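Local coordinates for protein hydratase ChsH2 (Mycobacterium tuberculosis SUMu008, PDB 4W78) that probably hydrates the double bond of a steroid enoyl-CoA during cholesterol breakdown, working as a MaoC-like hydratase in complex with its partner ChsH1, at residues F[50-55]-F[76-81]; F[10-15]-F[89-94]; F[43-48]-F[83-88]. All blocks are in the same frame, centred on the assembly; numbering follows the deposited sequence.

Contact 1: F[50-55]-F[76-81]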
loop_
_atom_site.group_PDB
_atom_site.type_symbol
_atom_site.label_atom_id
_atom_site.label_comp_id
_atom_site.label_asym_id
_atom_site.label_seq_id
_atom_site.Cartn_x
_atom_site.Cartn_y
_atom_site.Cartn_z
ATOM N N VAL F 50 -13.493 -0.499 -8.105
ATOM C CA VAL F 50 -12.177 -0.763 -8.692
ATOM C C VAL F 50 -11.752 0.374 -9.618
ATOM O O VAL F 50 -12.572 0.907 -10.379
ATOM C CB VAL F 50 -12.240 -2.096 -9.472
ATOM C CG1 VAL F 50 -10.940 -2.363 -10.257
ATOM C CG2 VAL F 50 -12.523 -3.257 -8.536
ATOM N N ASN F 51 -10.465 0.737 -9.575
ATOM C CA ASN F 51 -9.964 1.853 -10.394
ATOM C C ASN F 51 -9.530 1.404 -11.790
ATOM O O ASN F 51 -9.421 0.201 -12.066
ATOM C CB ASN F 51 -8.833 2.622 -9.681
ATOM C CG ASN F 51 -7.493 1.877 -9.695
ATOM O OD1 ASN F 51 -7.449 0.665 -9.831
ATOM N ND2 ASN F 51 -6.399 2.620 -9.578
ATOM N N ILE F 52 -9.288 2.351 -12.681
ATOM C CA ILE F 52 -9.055 1.987 -14.075
ATOM C C ILE F 52 -7.652 1.403 -14.283
ATOM O O ILE F 52 -7.446 0.609 -15.201
ATOM C CB ILE F 52 -9.378 3.163 -15.034
ATOM C CG1 ILE F 52 -9.543 2.651 -16.481
ATOM C CG2 ILE F 52 -8.340 4.271 -14.908
ATOM C CD1 ILE F 52 -10.192 3.692 -17.374
ATOM N N LEU F 53 -6.695 1.773 -13.441
ATOM C CA LEU F 53 -5.339 1.204 -13.558
ATOM C C LEU F 53 -5.386 -0.278 -13.206
ATOM O O LEU F 53 -4.622 -1.073 -13.746
ATOM C CB LEU F 53 -4.310 1.931 -12.672
ATOM C CG LEU F 53 -3.909 3.366 -13.080
ATOM C CD1 LEU F 53 -5.012 4.368 -12.757
ATOM C CD2 LEU F 53 -2.620 3.821 -12.410
ATOM N N THR F 54 -6.264 -0.653 -12.286
ATOM C CA THR F 54 -6.441 -2.061 -11.951
ATOM C C THR F 54 -7.174 -2.795 -13.079
ATOM O O THR F 54 -6.806 -3.919 -13.416
ATOM C CB THR F 54 -7.193 -2.215 -10.616
ATOM O OG1 THR F 54 -6.366 -1.695 -9.565
ATOM C CG2 THR F 54 -7.541 -3.669 -10.340
ATOM N N ASP F 55 -8.199 -2.183 -13.669
ATOM C CA ASP F 55 -8.825 -2.784 -14.858
ATOM C C ASP F 55 -7.802 -3.087 -15.961
ATOM O O ASP F 55 -7.816 -4.173 -16.559
ATOM C CB ASP F 55 -9.929 -1.887 -15.423
ATOM C CG ASP F 55 -11.178 -1.888 -14.571
ATOM O OD1 ASP F 55 -11.561 -2.974 -14.072
ATOM O OD2 ASP F 55 -11.791 -0.808 -14.413
ATOM N N ILE F 76 -3.309 -1.974 -24.940
ATOM C CA ILE F 76 -4.549 -2.339 -24.270
ATOM C C ILE F 76 -5.469 -1.144 -24.375
ATOM O O ILE F 76 -5.114 -0.049 -23.942
ATOM C CB ILE F 76 -4.326 -2.680 -22.786
ATOM C CG1 ILE F 76 -3.469 -3.944 -22.639
ATOM C CG2 ILE F 76 -5.671 -2.877 -22.056
ATOM C CD1 ILE F 76 -3.016 -4.195 -21.199
ATOM N N GLY F 77 -6.633 -1.340 -24.976
ATOM C CA GLY F 77 -7.618 -0.272 -25.018
ATOM C C GLY F 77 -8.880 -0.747 -24.337
ATOM O O GLY F 77 -9.389 -1.818 -24.652
ATOM N N LEU F 78 -9.411 0.036 -23.409
ATOM C CA LEU F 78 -10.616 -0.435 -22.757
ATOM C C LEU F 78 -11.641 0.654 -22.521
ATOM O O LEU F 78 -11.321 1.852 -22.510
ATOM C CB LEU F 78 -10.287 -1.180 -21.458
ATOM C CG LEU F 78 -9.500 -0.428 -20.385
ATOM C CD1 LEU F 78 -10.426 0.427 -19.536
ATOM C CD2 LEU F 78 -8.732 -1.406 -19.514
ATOM N N ARG F 79 -12.875 0.214 -22.362
ATOM C CA ARG F 79 -13.946 1.122 -22.024
ATOM C C ARG F 79 -14.740 0.518 -20.876
ATOM O O ARG F 79 -15.021 -0.685 -20.849
ATOM C CB ARG F 79 -14.831 1.402 -23.240
ATOM C CG ARG F 79 -15.479 0.193 -23.862
ATOM C CD ARG F 79 -16.532 0.614 -24.897
ATOM N NE ARG F 79 -17.143 -0.550 -25.524
ATOM C CZ ARG F 79 -18.048 -0.502 -26.492
ATOM N NH1 ARG F 79 -18.477 0.668 -26.957
ATOM N NH2 ARG F 79 -18.530 -1.630 -26.992
ATOM N N LEU F 80 -15.079 1.359 -19.907
ATOM C CA LEU F 80 -15.800 0.889 -18.746
ATOM C C LEU F 80 -17.295 1.031 -18.966
ATOM O O LEU F 80 -17.753 1.955 -19.638
ATOM C CB LEU F 80 -15.340 1.644 -17.496
ATOM C CG LEU F 80 -13.846 1.447 -17.206
ATOM C CD1 LEU F 80 -13.440 2.163 -15.942
ATOM C CD2 LEU F 80 -13.495 -0.054 -17.114
ATOM N N GLY F 81 -18.041 0.085 -18.415
ATOM C CA GLY F 81 -19.488 0.134 -18.433
ATOM C C GLY F 81 -19.942 0.354 -17.005
ATOM O O GLY F 81 -19.781 1.436 -16.451
#
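Ile52 and Asp55, on the first turn of helix 52-67, face Leu80 and Leu78 of strand 72-80, the CA atoms of Ile52 and Leu80 being 8.3 Å apart. This is the helix-on-sheet packing of the hot-dog fold expected of a MaoC-like hydratase, and no hydrogen bond joins the two segments. Strand 72-80 is outermost in the chain's own sheet, but residues 76-79 pair antiparallel with a strand of ChsH1, which carries the sheet across the interface. Ile52 makes the apolar contacts from the helix side: with CG1 anti to the backbone N (chi1 -163°) and the chain extended beyond, its methylene lies 3.9 Å (CG1 to CD1) from Leu78, and its terminal methyl 3.9 Å (CD1 to CD1) from Leu80. Leu78 presents its other methyl to the helix backbone, CD2 lying 4.0 Å from Asp55 C. Leu80 and Asp55 approach from opposite directions, and Leu80 CD2 comes within 3.3 Å of Asp55 OD2. The other carboxylate oxygen, OD1, is hydrogen-bonded to His117 NE2. Asn51 is the N-cap of the helix. Its ND2 bonds to Asp29, which binds the cadmium ion together with His34, while its OD1 takes two donors from Thr54: N, 3.0 Å from OD1 and well above the carbonyl plane, and OG1, 2.6 Å from OD1 and in that plane.

Contact 2: F[10-15]-F[89-94]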
loop_
_atom_site.group_PDB
_atom_site.type_symbol
_atom_site.label_atom_id
_atom_site.label_comp_id
_atom_site.label_asym_id
_atom_site.label_seq_id
_atom_site.Cartn_x
_atom_site.Cartn_y
_atom_site.Cartn_z
ATOM N N GLU F 10 -12.067 -18.952 -18.673
ATOM C CA GLU F 10 -12.792 -17.992 -17.856
ATOM C C GLU F 10 -11.962 -17.629 -16.627
ATOM O O GLU F 10 -11.226 -18.467 -16.101
ATOM C CB GLU F 10 -14.115 -18.635 -17.445
ATOM C CG GLU F 10 -15.068 -17.762 -16.681
ATOM C CD GLU F 10 -16.469 -18.351 -16.643
ATOM O OE1 GLU F 10 -16.886 -18.832 -15.568
ATOM O OE2 GLU F 10 -17.155 -18.334 -17.688
ATOM N N LEU F 11 -12.054 -16.376 -16.187
ATOM C CA LEU F 11 -11.470 -15.980 -14.903
ATOM C C LEU F 11 -12.514 -15.245 -14.068
ATOM O O LEU F 11 -13.039 -14.221 -14.495
ATOM C CB LEU F 11 -10.248 -15.084 -15.103
ATOM C CG LEU F 11 -9.672 -14.473 -13.820
ATOM C CD1 LEU F 11 -9.134 -15.550 -12.886
ATOM C CD2 LEU F 11 -8.607 -13.433 -14.151
ATOM N N LYS F 12 -12.823 -15.777 -12.889
ATOM C CA LYS F 12 -13.758 -15.117 -11.977
ATOM C C LYS F 12 -13.016 -14.510 -10.798
ATOM O O LYS F 12 -12.271 -15.200 -10.100
ATOM C CB LYS F 12 -14.813 -16.104 -11.461
ATOM C CG LYS F 12 -15.807 -16.570 -12.501
ATOM C CD LYS F 12 -16.791 -17.571 -11.911
ATOM C CE LYS F 12 -17.464 -17.013 -10.668
ATOM N NZ LYS F 12 -18.507 -17.948 -10.162
ATOM N N LEU F 13 -13.242 -13.221 -10.577
ATOM C CA LEU F 13 -12.594 -12.499 -9.490
ATOM C C LEU F 13 -13.618 -11.864 -8.564
ATOM O O LEU F 13 -14.496 -11.123 -9.006
ATOM C CB LEU F 13 -11.655 -11.433 -10.047
ATOM C CG LEU F 13 -10.433 -11.996 -10.790
ATOM C CD1 LEU F 13 -9.576 -10.869 -11.350
ATOM C CD2 LEU F 13 -9.620 -12.893 -9.884
ATOM N N TYR F 14 -13.495 -12.165 -7.277
ATOM C CA TYR F 14 -14.371 -11.603 -6.256
ATOM C C TYR F 14 -13.778 -10.293 -5.787
ATOM O O TYR F 14 -12.672 -10.261 -5.240
ATOM C CB TYR F 14 -14.472 -12.575 -5.085
ATOM C CG TYR F 14 -15.414 -12.158 -3.977
ATOM C CD1 TYR F 14 -16.726 -11.793 -4.247
ATOM C CD2 TYR F 14 -15.001 -12.181 -2.646
ATOM C CE1 TYR F 14 -17.598 -11.441 -3.220
ATOM C CE2 TYR F 14 -15.865 -11.828 -1.615
ATOM C CZ TYR F 14 -17.159 -11.460 -1.910
ATOM O OH TYR F 14 -18.016 -11.121 -0.890
ATOM N N GLY F 15 -14.512 -9.211 -6.013
ATOM C CA GLY F 15 -14.059 -7.891 -5.616
ATOM C C GLY F 15 -14.361 -7.570 -4.167
ATOM O O GLY F 15 -15.178 -6.698 -3.877
ATOM N N THR F 89 -18.716 -9.887 -8.245
ATOM C CA THR F 89 -17.788 -10.782 -8.897
ATOM C C THR F 89 -17.793 -10.466 -10.379
ATOM O O THR F 89 -18.849 -10.416 -11.011
ATOM C CB THR F 89 -18.192 -12.246 -8.689
ATOM O OG1 THR F 89 -18.109 -12.563 -7.296
ATOM C CG2 THR F 89 -17.261 -13.168 -9.474
ATOM N N VAL F 90 -16.605 -10.254 -10.929
ATOM C CA VAL F 90 -16.457 -10.020 -12.359
ATOM C C VAL F 90 -15.919 -11.284 -13.011
ATOM O O VAL F 90 -14.943 -11.874 -12.543
ATOM C CB VAL F 90 -15.567 -8.796 -12.650
ATOM C CG1 VAL F 90 -15.119 -8.784 -14.108
ATOM C CG2 VAL F 90 -16.332 -7.531 -12.310
ATOM N N THR F 91 -16.608 -11.718 -14.060
ATOM C CA THR F 91 -16.188 -12.865 -14.844
ATOM C C THR F 91 -15.602 -12.356 -16.153
ATOM O O THR F 91 -16.278 -11.672 -16.922
ATOM C CB THR F 91 -17.378 -13.786 -15.129
ATOM O OG1 THR F 91 -17.879 -14.303 -13.891
ATOM C CG2 THR F 91 -16.962 -14.943 -16.017
ATOM N N PHE F 92 -14.334 -12.678 -16.385
ATOM C CA PHE F 92 -13.662 -12.313 -17.623
ATOM C C PHE F 92 -13.794 -13.428 -18.646
ATOM O O PHE F 92 -13.571 -14.600 -18.341
ATOM C CB PHE F 92 -12.183 -12.004 -17.378
ATOM C CG PHE F 92 -11.945 -10.735 -16.612
ATOM C CD1 PHE F 92 -11.817 -9.528 -17.279
ATOM C CD2 PHE F 92 -11.862 -10.744 -15.230
ATOM C CE1 PHE F 92 -11.599 -8.341 -16.586
ATOM C CE2 PHE F 92 -11.646 -9.562 -14.522
ATOM C CZ PHE F 92 -11.520 -8.360 -15.202
ATOM N N SER F 93 -14.169 -13.038 -19.856
ATOM C CA SER F 93 -14.168 -13.924 -21.008
ATOM C C SER F 93 -13.354 -13.268 -22.119
ATOM O O SER F 93 -13.168 -12.048 -22.135
ATOM C CB SER F 93 -15.600 -14.210 -21.466
ATOM O OG SER F 93 -16.273 -13.006 -21.791
ATOM N N GLY F 94 -12.841 -14.063 -23.042
ATOM C CA GLY F 94 -12.001 -13.519 -24.083
ATOM C C GLY F 94 -12.027 -14.378 -25.325
ATOM O O GLY F 94 -12.236 -15.588 -25.245
#
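The Phe92 ring meets Leu13 obliquely, neither face-on nor edge-on, with Leu13 CD1 4.0 Å from Phe92 CE2. Leu11 O sits at the ring edge, near its plane and 3.7 Å from Phe92 CD2. One face carries Val90 CG1, 3.6 Å above the plane and displaced toward the rim. A chi1 of -70° sets Phe92 CG anti to its carbonyl carbon, swinging the ring along its own strand beside Val90. The Tyr14 ring, on the other side of the sheet, is met at its edge: Thr89 OG1 lies near the ring plane, 3.4 Å from Tyr14 CD1, and the two side chains cross at about a right angle. Strands 7-14 and 89-100 are antiparallel neighbours, 162° apart in direction over these segments, strand 7-14 being the edge strand of this chain's hot-dog sheet and strand 89-100 the next one in. Leu11 with Phe92 and Leu13 with Val90 are hydrogen-bonded pairs, the shortest bond running from Phe92 N to Leu11 O (2.8 Å); Lys12 with Thr91 and Tyr14 with Thr89 are the non-hydrogen-bonded pairs between and beyond them. On the face of Leu11, Leu13, Val90 and Phe92, the two leucines pack against helix 52-67, Leu13 on Leu58 and Leu11 on Tyr62. The face of Lys12 and Thr91 is more polar. There the Lys12 chain lies alongside Thr91 and points the same way, with its methylene CG 3.4 Å from Thr91 OG1; the threonine methyl instead meets Glu10, Thr91 CG2 lying 3.5 Å from Glu10 CG.

Contact 3: F[43-48]-F[83-88]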
loop_
_atom_site.group_PDB
_atom_site.type_symbol
_atom_site.label_atom_id
_atom_site.label_comp_id
_atom_site.label_asym_id
_atom_site.label_seq_id
_atom_site.Cartn_x
_atom_site.Cartn_y
_atom_site.Cartn_z
ATOM N N GLN F 43 -20.471 10.835 -3.660
ATOM C CA GLN F 43 -20.635 11.152 -5.080
ATOM C C GLN F 43 -21.734 10.348 -5.771
ATOM O O GLN F 43 -21.903 10.437 -6.988
ATOM C CB GLN F 43 -19.310 11.059 -5.856
ATOM C CG GLN F 43 -18.778 9.652 -6.104
ATOM C CD GLN F 43 -17.682 9.641 -7.174
ATOM O OE1 GLN F 43 -16.903 10.589 -7.291
ATOM N NE2 GLN F 43 -17.639 8.578 -7.974
ATOM N N GLY F 44 -22.499 9.579 -5.002
ATOM C CA GLY F 44 -23.634 8.872 -5.570
ATOM C C GLY F 44 -23.285 7.476 -6.031
ATOM O O GLY F 44 -24.102 6.795 -6.660
ATOM N N SER F 45 -22.066 7.050 -5.723
ATOM C CA SER F 45 -21.642 5.697 -6.054
ATOM C C SER F 45 -22.144 4.781 -4.940
ATOM O O SER F 45 -22.356 5.232 -3.810
ATOM C CB SER F 45 -20.119 5.628 -6.224
ATOM O OG SER F 45 -19.711 6.388 -7.355
ATOM N N LYS F 46 -22.386 3.511 -5.251
ATOM C CA LYS F 46 -22.970 2.605 -4.262
ATOM C C LYS F 46 -22.004 2.266 -3.122
ATOM O O LYS F 46 -22.409 2.164 -1.957
ATOM C CB LYS F 46 -23.445 1.310 -4.921
ATOM C CG LYS F 46 -24.248 0.430 -3.979
ATOM C CD LYS F 46 -24.525 -0.943 -4.566
ATOM C CE LYS F 46 -23.348 -1.881 -4.355
ATOM N NZ LYS F 46 -23.765 -3.286 -4.657
ATOM N N ASP F 47 -20.739 2.084 -3.478
ATOM C CA ASP F 47 -19.704 1.648 -2.547
ATOM C C ASP F 47 -18.376 1.963 -3.212
ATOM O O ASP F 47 -18.347 2.526 -4.308
ATOM C CB ASP F 47 -19.826 0.134 -2.321
ATOM C CG ASP F 47 -19.287 -0.314 -0.960
ATOM O OD1 ASP F 47 -18.467 0.416 -0.355
ATOM O OD2 ASP F 47 -19.688 -1.413 -0.507
ATOM N N ILE F 48 -17.276 1.606 -2.555
ATOM C CA ILE F 48 -15.979 1.694 -3.200
ATOM C C ILE F 48 -15.982 0.835 -4.467
ATOM O O ILE F 48 -16.731 -0.136 -4.576
ATOM C CB ILE F 48 -14.840 1.251 -2.272
ATOM C CG1 ILE F 48 -14.998 -0.209 -1.852
ATOM C CG2 ILE F 48 -14.788 2.179 -1.040
ATOM C CD1 ILE F 48 -13.770 -0.753 -1.122
ATOM N N PRO F 83 -19.958 -0.026 -12.879
ATOM C CA PRO F 83 -18.872 -0.068 -11.896
ATOM C C PRO F 83 -18.647 -1.471 -11.337
ATOM O O PRO F 83 -19.559 -2.307 -11.348
ATOM C CB PRO F 83 -19.347 0.887 -10.784
ATOM C CG PRO F 83 -20.446 1.690 -11.403
ATOM C CD PRO F 83 -21.092 0.789 -12.419
ATOM N N TRP F 84 -17.426 -1.723 -10.884
ATOM C CA TRP F 84 -17.124 -2.935 -10.143
ATOM C C TRP F 84 -17.067 -2.555 -8.665
ATOM O O TRP F 84 -16.044 -2.064 -8.165
ATOM C CB TRP F 84 -15.806 -3.553 -10.624
ATOM C CG TRP F 84 -15.472 -4.869 -9.993
ATOM C CD1 TRP F 84 -16.155 -5.528 -8.989
ATOM C CD2 TRP F 84 -14.376 -5.700 -10.338
ATOM N NE1 TRP F 84 -15.527 -6.715 -8.693
ATOM C CE2 TRP F 84 -14.430 -6.843 -9.512
ATOM C CE3 TRP F 84 -13.357 -5.598 -11.286
ATOM C CZ2 TRP F 84 -13.496 -7.874 -9.604
ATOM C CZ3 TRP F 84 -12.429 -6.621 -11.370
ATOM C CH2 TRP F 84 -12.504 -7.741 -10.532
ATOM N N TYR F 85 -18.199 -2.749 -7.996
ATOM C CA TYR F 85 -18.351 -2.405 -6.596
ATOM C C TYR F 85 -17.899 -3.531 -5.685
ATOM O O TYR F 85 -17.859 -4.692 -6.087
ATOM C CB TYR F 85 -19.818 -2.113 -6.304
ATOM C CG TYR F 85 -20.335 -0.802 -6.838
ATOM C CD1 TYR F 85 -19.691 0.399 -6.537
ATOM C CD2 TYR F 85 -21.476 -0.757 -7.622
ATOM C CE1 TYR F 85 -20.177 1.606 -7.007
ATOM C CE2 TYR F 85 -21.963 0.440 -8.101
ATOM C CZ TYR F 85 -21.313 1.620 -7.790
ATOM O OH TYR F 85 -21.820 2.813 -8.260
ATOM N N ALA F 86 -17.572 -3.178 -4.443
ATOM C CA ALA F 86 -17.265 -4.187 -3.435
ATOM C C ALA F 86 -18.344 -5.266 -3.424
ATOM O O ALA F 86 -19.546 -4.968 -3.501
ATOM C CB ALA F 86 -17.121 -3.552 -2.045
ATOM N N TYR F 87 -17.871 -6.512 -3.363
ATOM C CA TYR F 87 -18.679 -7.737 -3.297
ATOM C C TYR F 87 -19.239 -8.227 -4.622
ATOM O O TYR F 87 -19.849 -9.299 -4.676
ATOM C CB TYR F 87 -19.779 -7.660 -2.233
ATOM C CG TYR F 87 -19.243 -7.223 -0.898
ATOM C CD1 TYR F 87 -18.317 -7.998 -0.216
ATOM C CD2 TYR F 87 -19.654 -6.027 -0.328
ATOM C CE1 TYR F 87 -17.821 -7.598 1.015
ATOM C CE2 TYR F 87 -19.163 -5.610 0.897
ATOM C CZ TYR F 87 -18.243 -6.396 1.560
ATOM O OH TYR F 87 -17.759 -5.995 2.781
ATOM N N ASP F 88 -19.036 -7.455 -5.686
ATOM C CA ASP F 88 -19.373 -7.934 -7.018
ATOM C C ASP F 88 -18.298 -8.910 -7.458
ATOM O O ASP F 88 -17.116 -8.758 -7.125
ATOM C CB ASP F 88 -19.371 -6.812 -8.058
ATOM C CG ASP F 88 -20.558 -5.872 -7.950
ATOM O OD1 ASP F 88 -21.562 -6.219 -7.291
ATOM O OD2 ASP F 88 -20.480 -4.775 -8.572
HETATM O O HOH W 1 -20.181 4.590 -9.472
HETATM O O HOH W 2 -21.919 -5.187 -4.869
HETATM O O HOH W 3 -21.069 -3.028 -2.225
#
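Lys46 lies across the Tyr85 ring, joining the loop between helices 37-42 and 52-67 to a type II beta turn, Tyr85 to Asp88, that leads into strand 89-100. Its CB sits over one ring face in a CH-pi contact, 3.7 Å from the Tyr85 centroid and 16° off the ring normal; Pro83 CB occupies the opposite face, so the ring is sandwiched. CG is anti to the backbone N (chi1 -171°), which carries the chain along the ring, and a bend at chi3 (83°) brings CE back to 3.9 Å from Tyr85 CD2. At the tip, NZ stops 4.5 Å from Asp88 OD1, too far for a salt bridge. A water 2.7 Å from Lys46 NZ spans the gap, accepting from the amine and donating to both Asp88 OD1 and Ala86 O. The tyrosine is also fixed by its hydroxyl, which accepts a nearly straight bond from the backbone of the same lysine (Lys46 N to Tyr85 OH, 3.1 Å) and shares a second water with Ser45 OG. Two carbonyls crowd the ring edge. Ile48 O, in the ring plane, also takes the Ala86 N-H (N to O 3.2 Å), whereas buried Asp47 O, 3.4 Å from Tyr85 CD1, has no hydrogen-bond partner. The turn is closed by Asp88 N bonding to Tyr85 O and braced by Asp88 OD2, which accepts from Tyr85 N; Tyr87 takes the positive phi of its third position. Asp47 divides its carboxylate: OD1 forms a salt bridge with Arg37 and accepts from Ile48 N, while OD2, beside the Ala86 methyl, accepts from a third water (2.7 Å from OD2) that also donates to Ala86 O.

The three contacts nest along the chain: contact 1 lies within the loop closed by contact 3, which lies within that closed by contact 2. Their centres are about 14 Å (1 and 2), 15 Å (1 and 3) and 17 Å (2 and 3) apart. Contacts 1 and 2 involve the two strands outermost within this chain's five-stranded sheet, and helix 52-67 packs against both. Contact 3 stands beyond the sheet, where the loop between helices 37-42 and 52-67 meets that between strands 72-80 and 89-100. Probable backbone hydrogen bonds, Val50 with Trp84 and Gly15 with Tyr87 and Asp88, tie the latter loop to the residues leading into helix 52-67 and to the end of strand 7-14.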